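PDB 4FBD: putative uncharacterized protein from Toxoplasma gondii, which is of unknown function but belongs to the DUF3228 family of conserved proteins. Local coordinates for residues A[88-93]-A[151-156]; A[155-160]-A[176-181]; A[92-97]-A[192-197]; A[201-206]-A[220-225]. All coordinates share one frame; numbering follows the deposited sequence.

Contact 1 of 4, residues A[88-93]-A[151-156]; sequences PFCRHL and DLILYS
F89 and Y155 lie side by side and point the same way, with CE1 of F89 reaching CE2 of Y155 at 3.3 Å. The tyrosine carbon sits at the edge of the phenylalanine ring, and the two planes meet obliquely at 56°. F89 O lies over one face of the Y155 ring, and C90 SG approaches that ring obliquely while resting 3.7 Å from I153 CG2. At the far end of the ladder H92 and D151 form the contact's side-chain hydrogen bond, ND1 to OD1 at 2.8 Å. The aspartate uses its syn lone pair, the bond is somewhat bent, and the imidazole and carboxylate planes stand 55° apart. With CG of H92 between the backbone N and the carbonyl carbon (chi1 67°), the ring is brought to the carboxylate, which helps to fix its rotation. C90, H92, I153 and Y155 share one face of the sheet, R91, L93, L152 and L154 the other, where L93 CD2 meets L154 CD1 at 3.6 Å. Between the two faces, R91 pairs with L154 and L93 with L152 as antiparallel hydrogen-bonded pairs; the straightest of these bonds, L152 N to L93 O, is 2.7 Å long. The contact joins strands 90-96 and 149-156 inside the mixed sheet, where strand 82-84 flanks the first and strand 181-189 the second, while F89 and Y155 lean on helix 157-166.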
# COMPACT_ATOMS: atom_id res chain seq x y z
N PRO A 88 -7.28 28.32 6.31
CA PRO A 88 -7.66 29.11 7.48
C PRO A 88 -9.03 28.73 8.09
O PRO A 88 -9.41 29.32 9.11
CB PRO A 88 -7.69 30.55 6.95
CG PRO A 88 -7.75 30.43 5.46
CD PRO A 88 -7.08 29.15 5.11
N PHE A 89 -9.75 27.78 7.49
CA PHE A 89 -11.07 27.37 8.01
C PHE A 89 -11.07 26.09 8.86
O PHE A 89 -12.12 25.69 9.38
CB PHE A 89 -12.13 27.27 6.90
CG PHE A 89 -11.91 26.17 5.88
CD1 PHE A 89 -12.29 24.86 6.15
CD2 PHE A 89 -11.41 26.46 4.62
CE1 PHE A 89 -12.12 23.85 5.19
CE2 PHE A 89 -11.24 25.46 3.66
CZ PHE A 89 -11.59 24.15 3.95
N CYS A 90 -9.90 25.46 8.98
CA CYS A 90 -9.78 24.28 9.81
C CYS A 90 -8.82 24.58 10.94
O CYS A 90 -7.84 25.29 10.77
CB CYS A 90 -9.28 23.07 9.02
SG CYS A 90 -9.23 21.60 10.07
N ARG A 91 -9.09 24.00 12.09
CA ARG A 91 -8.24 24.18 13.25
C ARG A 91 -8.46 23.02 14.15
O ARG A 91 -9.47 22.39 14.03
CB ARG A 91 -8.57 25.48 13.96
CG ARG A 91 -8.20 25.51 15.41
CD ARG A 91 -7.81 26.83 15.77
NE ARG A 91 -6.51 27.20 15.18
CZ ARG A 91 -6.03 28.45 15.18
NH1 ARG A 91 -6.76 29.44 15.72
NH2 ARG A 91 -4.85 28.72 14.64
N HIS A 92 -7.52 22.70 15.02
CA HIS A 92 -7.76 21.59 15.92
C HIS A 92 -7.01 21.69 17.25
O HIS A 92 -6.03 22.40 17.35
CB HIS A 92 -7.44 20.28 15.20
CG HIS A 92 -6.00 20.10 14.87
ND1 HIS A 92 -5.22 19.16 15.52
CD2 HIS A 92 -5.19 20.74 14.01
CE1 HIS A 92 -3.99 19.22 15.03
NE2 HIS A 92 -3.94 20.17 14.12
N LEU A 93 -7.52 21.01 18.26
CA LEU A 93 -6.86 20.99 19.55
C LEU A 93 -6.97 19.60 20.17
O LEU A 93 -7.88 18.83 19.85
CB LEU A 93 -7.47 21.99 20.53
CG LEU A 93 -8.95 21.82 20.80
CD1 LEU A 93 -9.37 22.45 22.13
CD2 LEU A 93 -9.75 22.38 19.60
N ASP A 151 -8.50 14.50 19.48
CA ASP A 151 -8.09 15.52 18.55
C ASP A 151 -9.44 16.07 18.13
O ASP A 151 -10.25 15.35 17.52
CB ASP A 151 -7.34 14.91 17.37
CG ASP A 151 -6.65 15.96 16.48
OD1 ASP A 151 -6.76 17.17 16.75
OD2 ASP A 151 -5.96 15.53 15.50
N LEU A 152 -9.73 17.31 18.53
CA LEU A 152 -10.99 17.94 18.18
C LEU A 152 -10.76 18.76 16.93
O LEU A 152 -9.91 19.67 16.93
CB LEU A 152 -11.48 18.84 19.29
CG LEU A 152 -11.71 18.18 20.66
CD1 LEU A 152 -12.15 19.26 21.70
CD2 LEU A 152 -12.71 17.04 20.53
N ILE A 153 -11.48 18.44 15.87
CA ILE A 153 -11.29 19.18 14.62
C ILE A 153 -12.36 20.21 14.54
O ILE A 153 -13.54 19.89 14.69
CB ILE A 153 -11.38 18.28 13.39
CG1 ILE A 153 -10.53 17.01 13.58
CG2 ILE A 153 -10.94 19.05 12.15
CD1 ILE A 153 -9.07 17.31 13.80
N LEU A 154 -11.96 21.46 14.29
CA LEU A 154 -12.89 22.58 14.21
C LEU A 154 -13.03 23.16 12.81
O LEU A 154 -12.10 23.13 12.02
CB LEU A 154 -12.40 23.71 15.13
CG LEU A 154 -12.20 23.32 16.60
CD1 LEU A 154 -11.69 24.50 17.39
CD2 LEU A 154 -13.47 22.78 17.23
N TYR A 155 -14.22 23.67 12.51
CA TYR A 155 -14.50 24.36 11.24
C TYR A 155 -15.10 25.68 11.61
O TYR A 155 -15.80 25.77 12.62
CB TYR A 155 -15.44 23.56 10.33
CG TYR A 155 -14.73 22.71 9.30
CD1 TYR A 155 -13.83 21.71 9.68
CD2 TYR A 155 -14.96 22.89 7.93
CE1 TYR A 155 -13.18 20.93 8.74
CE2 TYR A 155 -14.31 22.11 6.98
CZ TYR A 155 -13.42 21.13 7.39
OH TYR A 155 -12.78 20.36 6.46
N SER A 156 -14.82 26.70 10.81
CA SER A 156 -15.39 28.01 11.04
C SER A 156 -16.90 27.92 10.87
O SER A 156 -17.41 26.95 10.32
CB SER A 156 -14.84 29.04 10.05
OG SER A 156 -15.22 28.72 8.72

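Contact 2 of 4, residues A[155-160]-A[176-181]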
# COMPACT_ATOMS: atom_id res chain seq x y z
N TYR A 155 -14.22 23.67 12.51
CA TYR A 155 -14.50 24.36 11.24
C TYR A 155 -15.10 25.68 11.61
O TYR A 155 -15.80 25.77 12.62
CB TYR A 155 -15.44 23.56 10.33
CG TYR A 155 -14.73 22.71 9.30
CD1 TYR A 155 -13.83 21.71 9.68
CD2 TYR A 155 -14.96 22.89 7.93
CE1 TYR A 155 -13.18 20.93 8.74
CE2 TYR A 155 -14.31 22.11 6.98
CZ TYR A 155 -13.42 21.13 7.39
OH TYR A 155 -12.78 20.36 6.46
N SER A 156 -14.82 26.70 10.81
CA SER A 156 -15.39 28.01 11.04
C SER A 156 -16.90 27.92 10.87
O SER A 156 -17.41 26.95 10.32
CB SER A 156 -14.84 29.04 10.05
OG SER A 156 -15.22 28.72 8.72
N ARG A 157 -17.58 28.94 11.38
CA ARG A 157 -19.04 29.07 11.26
C ARG A 157 -19.40 29.16 9.77
O ARG A 157 -20.38 28.59 9.30
CB ARG A 157 -19.46 30.37 11.95
CG ARG A 157 -20.92 30.66 11.90
CD ARG A 157 -21.21 32.14 12.18
NE ARG A 157 -20.77 32.60 13.49
CZ ARG A 157 -19.75 33.44 13.73
NH1 ARG A 157 -19.04 33.96 12.75
NH2 ARG A 157 -19.47 33.78 14.98
N GLU A 158 -18.56 29.87 9.03
CA GLU A 158 -18.73 30.10 7.60
C GLU A 158 -18.71 28.77 6.84
O GLU A 158 -19.68 28.42 6.17
CB GLU A 158 -17.63 31.05 7.09
CG GLU A 158 -17.74 32.48 7.68
CD GLU A 158 -17.68 32.54 9.23
OE1 GLU A 158 -16.82 31.88 9.85
OE2 GLU A 158 -18.52 33.27 9.81
N GLN A 159 -17.61 28.02 6.97
CA GLN A 159 -17.51 26.74 6.30
C GLN A 159 -18.63 25.76 6.65
O GLN A 159 -19.07 25.00 5.79
CB GLN A 159 -16.14 26.10 6.53
CG GLN A 159 -15.05 26.66 5.63
CD GLN A 159 -15.13 26.18 4.18
OE1 GLN A 159 -15.99 25.37 3.83
NE2 GLN A 159 -14.24 26.68 3.35
N ILE A 160 -19.07 25.75 7.90
CA ILE A 160 -20.18 24.88 8.29
C ILE A 160 -21.47 25.26 7.54
O ILE A 160 -22.19 24.39 7.04
CB ILE A 160 -20.45 24.90 9.80
CG1 ILE A 160 -19.29 24.21 10.53
CG2 ILE A 160 -21.74 24.17 10.12
CD1 ILE A 160 -19.47 24.19 12.03
N PRO A 176 -25.13 34.85 12.79
CA PRO A 176 -23.96 35.55 13.35
C PRO A 176 -23.72 35.25 14.80
O PRO A 176 -22.62 35.52 15.30
CB PRO A 176 -24.33 37.03 13.20
CG PRO A 176 -25.79 37.06 13.15
CD PRO A 176 -26.23 35.76 12.48
N ASN A 177 -24.73 34.69 15.48
CA ASN A 177 -24.61 34.34 16.89
C ASN A 177 -24.19 32.89 17.10
O ASN A 177 -24.04 32.45 18.24
CB ASN A 177 -25.92 34.64 17.61
CG ASN A 177 -26.28 36.10 17.55
OD1 ASN A 177 -25.40 36.96 17.42
ND2 ASN A 177 -27.57 36.40 17.64
N ALA A 178 -23.97 32.17 16.01
CA ALA A 178 -23.49 30.80 16.11
C ALA A 178 -22.04 30.82 16.54
O ALA A 178 -21.32 31.75 16.25
CB ALA A 178 -23.63 30.09 14.75
N PRO A 179 -21.58 29.79 17.24
CA PRO A 179 -20.17 29.83 17.62
C PRO A 179 -19.23 30.06 16.42
O PRO A 179 -19.54 29.63 15.29
CB PRO A 179 -19.93 28.44 18.24
CG PRO A 179 -21.29 27.95 18.69
CD PRO A 179 -22.29 28.60 17.77
N ALA A 180 -18.10 30.72 16.65
CA ALA A 180 -17.15 30.98 15.58
C ALA A 180 -16.53 29.67 15.08
O ALA A 180 -16.35 29.48 13.89
CB ALA A 180 -16.07 31.96 16.04
N TRP A 181 -16.26 28.77 16.02
CA TRP A 181 -15.68 27.47 15.70
C TRP A 181 -16.56 26.39 16.21
O TRP A 181 -17.02 26.46 17.33
CB TRP A 181 -14.32 27.33 16.38
CG TRP A 181 -13.35 28.30 15.84
CD1 TRP A 181 -13.03 29.50 16.37
CD2 TRP A 181 -12.62 28.17 14.62
NE1 TRP A 181 -12.11 30.13 15.57
CE2 TRP A 181 -11.85 29.34 14.48
CE3 TRP A 181 -12.55 27.19 13.64
CZ2 TRP A 181 -11.01 29.55 13.39
CZ3 TRP A 181 -11.70 27.39 12.56
CH2 TRP A 181 -10.94 28.56 12.45
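R157 reaches across to the loop 176-181 and lays its side chain along the backbone. Its CB starts 3.4 Å from P179 O. CG, anti to the backbone N (chi1 179°), carries the chain outward past the methyl group of A178, with CG and A178 CB 4.0 Å apart, and CD keeps to the same methyl. A bend at chi3 turns the guanidinium so that its NE and NH2 side faces the carbonyl of A178. NE donates to A178 O at 2.9 Å and NH2 donates to the same A178 O at 3.0 Å, a side-on grip. The oxygen lies in the guanidinium plane, yet the two donors meet it differently: NH2 comes nearly along the C=O axis, whereas NE stands above the carbonyl plane. P176 O lies over one face of the guanidinium and A180 CA over the opposite one. The remaining nitrogen, R157 NH1, makes a salt bridge with E158 OE2 at 3.1 Å, so the guanidinium is gripped along two edges, both partners lying in its plane. R157 N adds a weak hydrogen bond to A180 O. Just before the helix S156, whose OG caps Q159 N, pairs with W181 as an antiparallel non-hydrogen-bonded pair, and W181 CZ3 packs 3.6 Å from S156 N. The contact thus ties the junction of strand 149-156 and helix 157-166 to the loop that enters strand 181-189.

Contact 3 of 4, residues A[92-97]-A[192-197]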
# COMPACT_ATOMS: atom_id res chain seq x y z
N HIS A 92 -7.52 22.70 15.02
CA HIS A 92 -7.76 21.59 15.92
C HIS A 92 -7.01 21.69 17.25
O HIS A 92 -6.03 22.40 17.35
CB HIS A 92 -7.44 20.28 15.20
CG HIS A 92 -6.00 20.10 14.87
ND1 HIS A 92 -5.22 19.16 15.52
CD2 HIS A 92 -5.19 20.74 14.01
CE1 HIS A 92 -3.99 19.22 15.03
NE2 HIS A 92 -3.94 20.17 14.12
N LEU A 93 -7.52 21.01 18.26
CA LEU A 93 -6.86 20.99 19.55
C LEU A 93 -6.97 19.60 20.17
O LEU A 93 -7.88 18.83 19.85
CB LEU A 93 -7.47 21.99 20.53
CG LEU A 93 -8.95 21.82 20.80
CD1 LEU A 93 -9.37 22.45 22.13
CD2 LEU A 93 -9.75 22.38 19.60
N TYR A 94 -6.04 19.32 21.08
CA TYR A 94 -5.99 18.07 21.82
C TYR A 94 -6.40 18.32 23.23
O TYR A 94 -5.94 19.26 23.82
CB TYR A 94 -4.56 17.54 21.85
CG TYR A 94 -4.10 17.26 20.49
CD1 TYR A 94 -4.52 16.11 19.84
CD2 TYR A 94 -3.32 18.16 19.80
CE1 TYR A 94 -4.15 15.86 18.56
CE2 TYR A 94 -2.92 17.89 18.51
CZ TYR A 94 -3.35 16.73 17.90
OH TYR A 94 -3.03 16.46 16.62
N ILE A 95 -7.31 17.50 23.74
CA ILE A 95 -7.75 17.59 25.11
C ILE A 95 -7.72 16.16 25.72
O ILE A 95 -7.69 15.15 24.98
CB ILE A 95 -9.19 18.15 25.20
CG1 ILE A 95 -10.20 17.15 24.63
CG2 ILE A 95 -9.33 19.50 24.46
CD1 ILE A 95 -11.69 17.57 24.81
N PRO A 96 -7.70 16.07 27.04
CA PRO A 96 -7.79 14.75 27.68
C PRO A 96 -9.06 14.00 27.27
O PRO A 96 -10.12 14.61 27.06
CB PRO A 96 -7.85 15.08 29.17
CG PRO A 96 -7.18 16.45 29.30
CD PRO A 96 -7.55 17.17 28.03
N ASN A 97 -8.95 12.68 27.13
CA ASN A 97 -10.05 11.84 26.71
C ASN A 97 -10.98 11.53 27.89
O ASN A 97 -10.84 10.52 28.56
CB ASN A 97 -9.48 10.55 26.12
CG ASN A 97 -10.54 9.67 25.52
OD1 ASN A 97 -11.72 10.04 25.45
ND2 ASN A 97 -10.13 8.48 25.06
N LYS A 192 -0.18 13.22 20.33
CA LYS A 192 -0.45 14.67 20.38
C LYS A 192 -0.08 15.34 19.05
O LYS A 192 0.48 16.42 19.05
CB LYS A 192 0.36 15.32 21.51
CG LYS A 192 -0.37 15.85 22.76
CD LYS A 192 -0.85 17.32 22.54
CE LYS A 192 -1.06 18.12 23.86
NZ LYS A 192 -2.11 17.57 24.76
N TYR A 193 -0.35 14.69 17.92
CA TYR A 193 -0.11 15.28 16.61
C TYR A 193 -1.08 14.65 15.61
O TYR A 193 -1.70 13.63 15.90
CB TYR A 193 1.38 15.19 16.20
CG TYR A 193 1.93 13.79 16.07
CD1 TYR A 193 2.47 13.12 17.18
CD2 TYR A 193 1.90 13.13 14.86
CE1 TYR A 193 2.96 11.82 17.07
CE2 TYR A 193 2.39 11.82 14.73
CZ TYR A 193 2.92 11.18 15.84
OH TYR A 193 3.41 9.91 15.70
N SER A 194 -1.28 15.31 14.47
CA SER A 194 -2.19 14.80 13.44
C SER A 194 -1.70 13.46 12.97
O SER A 194 -0.58 13.32 12.52
CB SER A 194 -2.26 15.73 12.23
OG SER A 194 -2.87 16.97 12.55
N LEU A 195 -2.54 12.45 13.07
CA LEU A 195 -2.10 11.14 12.67
C LEU A 195 -2.01 11.15 11.13
O LEU A 195 -2.94 11.61 10.44
CB LEU A 195 -3.08 10.11 13.18
CG LEU A 195 -2.45 9.00 13.99
CD1 LEU A 195 -1.58 9.62 15.12
CD2 LEU A 195 -3.53 8.08 14.54
N PRO A 196 -0.88 10.67 10.57
CA PRO A 196 -0.73 10.66 9.13
C PRO A 196 -1.73 9.78 8.44
O PRO A 196 -2.06 8.72 8.95
CB PRO A 196 0.68 10.11 8.93
CG PRO A 196 0.94 9.32 10.14
CD PRO A 196 0.26 10.02 11.24
N MET A 197 -2.21 10.19 7.29
CA MET A 197 -3.14 9.36 6.55
C MET A 197 -2.33 8.14 6.09
O MET A 197 -1.10 8.17 6.13
CB MET A 197 -3.75 10.10 5.35
CG MET A 197 -2.81 10.35 4.19
SD MET A 197 -3.46 11.50 2.92
CE MET A 197 -3.43 13.05 3.82
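Y94 lies against the backbone and side chain of K192, and CH-pi packing is the main theme. K192 CA stands over the face of the Y94 ring, 4.2 Å from its centroid and only 6° off the ring normal, and K192 C covers the same ring nearer its rim. The lysine chain slides past the tyrosine in the opposite direction, and its bend at chi2 (-87°) brings K192 CD to 3.8 Å from Y94 CB. Plain van der Waals contact links H92 and S194: the serine OG approaches the imidazole obliquely, with S194 OG 3.5 Å from H92 CE1. Within the strand, Y94 CZ lies at the edge of that imidazole, in its plane. The polar partners of these groups lie elsewhere: D151 OD1 accepts from H92 ND1, and D151 OD2 probably hydrogen-bonds Y94 OH, so one carboxylate engages both aromatic residues of strand 90-96. Across the segments, then, the chemistry is backbone and aliphatic lysine atoms laid over a tyrosine face, which implies that the loop 192-197 is placed against the strand by shape more than by directional bonds.

Contact 4 of 4, residues A[201-206]-A[220-225]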
# COMPACT_ATOMS: atom_id res chain seq x y z
N THR A 201 -3.50 6.05 0.83
CA THR A 201 -4.42 7.17 0.64
C THR A 201 -3.64 8.27 -0.04
O THR A 201 -4.16 8.91 -0.94
CB THR A 201 -5.01 7.66 1.98
OG1 THR A 201 -5.60 6.56 2.70
CG2 THR A 201 -6.09 8.74 1.77
N MET A 202 -2.39 8.46 0.36
CA MET A 202 -1.55 9.51 -0.26
C MET A 202 -1.32 9.24 -1.75
O MET A 202 -1.36 10.16 -2.57
CB MET A 202 -0.21 9.66 0.44
CG MET A 202 -0.31 10.14 1.89
SD MET A 202 1.32 10.48 2.61
CE MET A 202 1.98 11.53 1.30
N LEU A 203 -1.07 7.97 -2.08
CA LEU A 203 -0.87 7.57 -3.49
C LEU A 203 -2.15 7.77 -4.31
O LEU A 203 -2.10 8.38 -5.37
CB LEU A 203 -0.43 6.11 -3.59
CG LEU A 203 0.89 5.79 -2.87
CD1 LEU A 203 1.19 4.31 -3.00
CD2 LEU A 203 2.05 6.62 -3.40
N ARG A 204 -3.29 7.27 -3.81
CA ARG A 204 -4.56 7.42 -4.52
C ARG A 204 -4.92 8.91 -4.76
O ARG A 204 -5.58 9.24 -5.74
CB ARG A 204 -5.70 6.68 -3.78
CG ARG A 204 -7.06 6.71 -4.49
CD ARG A 204 -8.16 5.88 -3.77
NE ARG A 204 -8.18 6.16 -2.34
CZ ARG A 204 -7.85 5.30 -1.38
NH1 ARG A 204 -7.54 4.03 -1.66
NH2 ARG A 204 -7.87 5.69 -0.12
N ASN A 205 -4.47 9.79 -3.86
CA ASN A 205 -4.72 11.23 -4.00
C ASN A 205 -3.92 11.89 -5.12
O ASN A 205 -4.20 13.04 -5.48
CB ASN A 205 -4.48 11.98 -2.68
CG ASN A 205 -5.55 11.70 -1.63
OD1 ASN A 205 -6.57 11.05 -1.90
ND2 ASN A 205 -5.33 12.20 -0.42
N THR A 206 -2.92 11.19 -5.67
CA THR A 206 -2.14 11.73 -6.79
C THR A 206 -2.77 11.34 -8.13
O THR A 206 -2.31 11.78 -9.18
CB THR A 206 -0.69 11.24 -6.79
OG1 THR A 206 -0.66 9.86 -7.17
CG2 THR A 206 -0.06 11.46 -5.41
N GLU A 220 8.47 13.23 1.43
CA GLU A 220 8.80 13.26 2.86
C GLU A 220 7.61 12.97 3.76
O GLU A 220 7.76 12.32 4.78
CB GLU A 220 9.52 14.55 3.23
CG GLU A 220 10.95 14.56 2.70
CD GLU A 220 11.71 15.84 3.04
OE1 GLU A 220 11.08 16.86 3.40
OE2 GLU A 220 12.96 15.82 2.92
N ALA A 221 6.42 13.43 3.38
CA ALA A 221 5.21 13.16 4.15
C ALA A 221 4.87 11.69 3.98
O ALA A 221 4.45 11.04 4.94
CB ALA A 221 4.03 14.05 3.72
N TYR A 222 5.07 11.16 2.78
CA TYR A 222 4.83 9.74 2.54
C TYR A 222 5.73 8.91 3.45
O TYR A 222 5.25 7.98 4.10
CB TYR A 222 5.06 9.37 1.06
CG TYR A 222 4.76 7.91 0.73
CD1 TYR A 222 3.48 7.48 0.36
CD2 TYR A 222 5.76 6.96 0.76
CE1 TYR A 222 3.23 6.14 0.06
CE2 TYR A 222 5.52 5.64 0.47
CZ TYR A 222 4.25 5.23 0.11
OH TYR A 222 4.06 3.88 -0.16
N LYS A 223 7.03 9.21 3.50
CA LYS A 223 7.93 8.43 4.37
C LYS A 223 7.44 8.48 5.81
O LYS A 223 7.38 7.47 6.48
CB LYS A 223 9.41 8.88 4.28
CG LYS A 223 10.04 8.66 2.93
CD LYS A 223 11.62 8.67 2.94
CE LYS A 223 12.24 9.88 3.59
NZ LYS A 223 13.73 9.85 3.37
N ALA A 224 7.08 9.68 6.27
CA ALA A 224 6.56 9.87 7.62
C ALA A 224 5.33 8.98 7.86
O ALA A 224 5.18 8.34 8.92
CB ALA A 224 6.18 11.34 7.84
N SER A 225 4.44 8.98 6.89
CA SER A 225 3.24 8.17 6.99
C SER A 225 3.62 6.69 7.08
O SER A 225 3.17 5.98 7.99
CB SER A 225 2.31 8.44 5.84
OG SER A 225 1.31 7.46 5.82
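M202 is the bump of this contact, projecting from helix 199-204 onto helix 219-229 beside Y222. Its chain leaves extended (chi2 -173°) and bends at chi3 (50°), so that SD and CE settle against the surface of the second helix between A221, Y222 and S225. The methyl CE of M202 rests 3.4 Å from Y222 N and also meets A221 CB, at 4.1 Å, and Y222 CB. The sulfur, M202 SD, lies 3.6 Å from Y222 CA. On its further flank M202 SD has S225 CB at 3.9 Å. A single turn of helix surface, A221 to S225, forms the shallow hollow, and the end of the M202 side chain fills it. The contact is helix-to-helix packing in the part of the chain that follows the five-stranded sheet, and a short connection of 13 residues links the two segments. A second bump comes back from the other side: the Y222 ring, with CG anti to the backbone N (chi1 -177°), reaches toward the first helix, where L203 crosses it obliquely and L203 CD2 lies 3.7 Å from Y222 CE1. L203 CG lies against the same ring carbon. M202 CB sits at the edge of that ring, near its plane. The Y222 hydroxyl continues beyond the pair to hydrogen-bond with P129 O of the second subunit, where Y222 also packs on L128 and L203 on I200.

Contact 1 shares Y155 and S156 with contact 2 and H92 and L93 with contact 3, joining them through neighbouring strands of one sheet. It is partly buried and rests on backbone pairing, whereas contact 2 lies at the surface and depends on an arginine that grips a single loop carbonyl with two nitrogens. Contact 3, nearer the chain's centre, is CH-pi and van der Waals packing of backbone and lysine carbons on a tyrosine, without hydrogen bonds between its segments. Contact 4 is buried helix packing that reaches the second subunit. It touches contact 3, where M197 O probably hydrogen-bonds S225 OG, but stays about 13 Å, nearest atoms, from contacts 1 and 2.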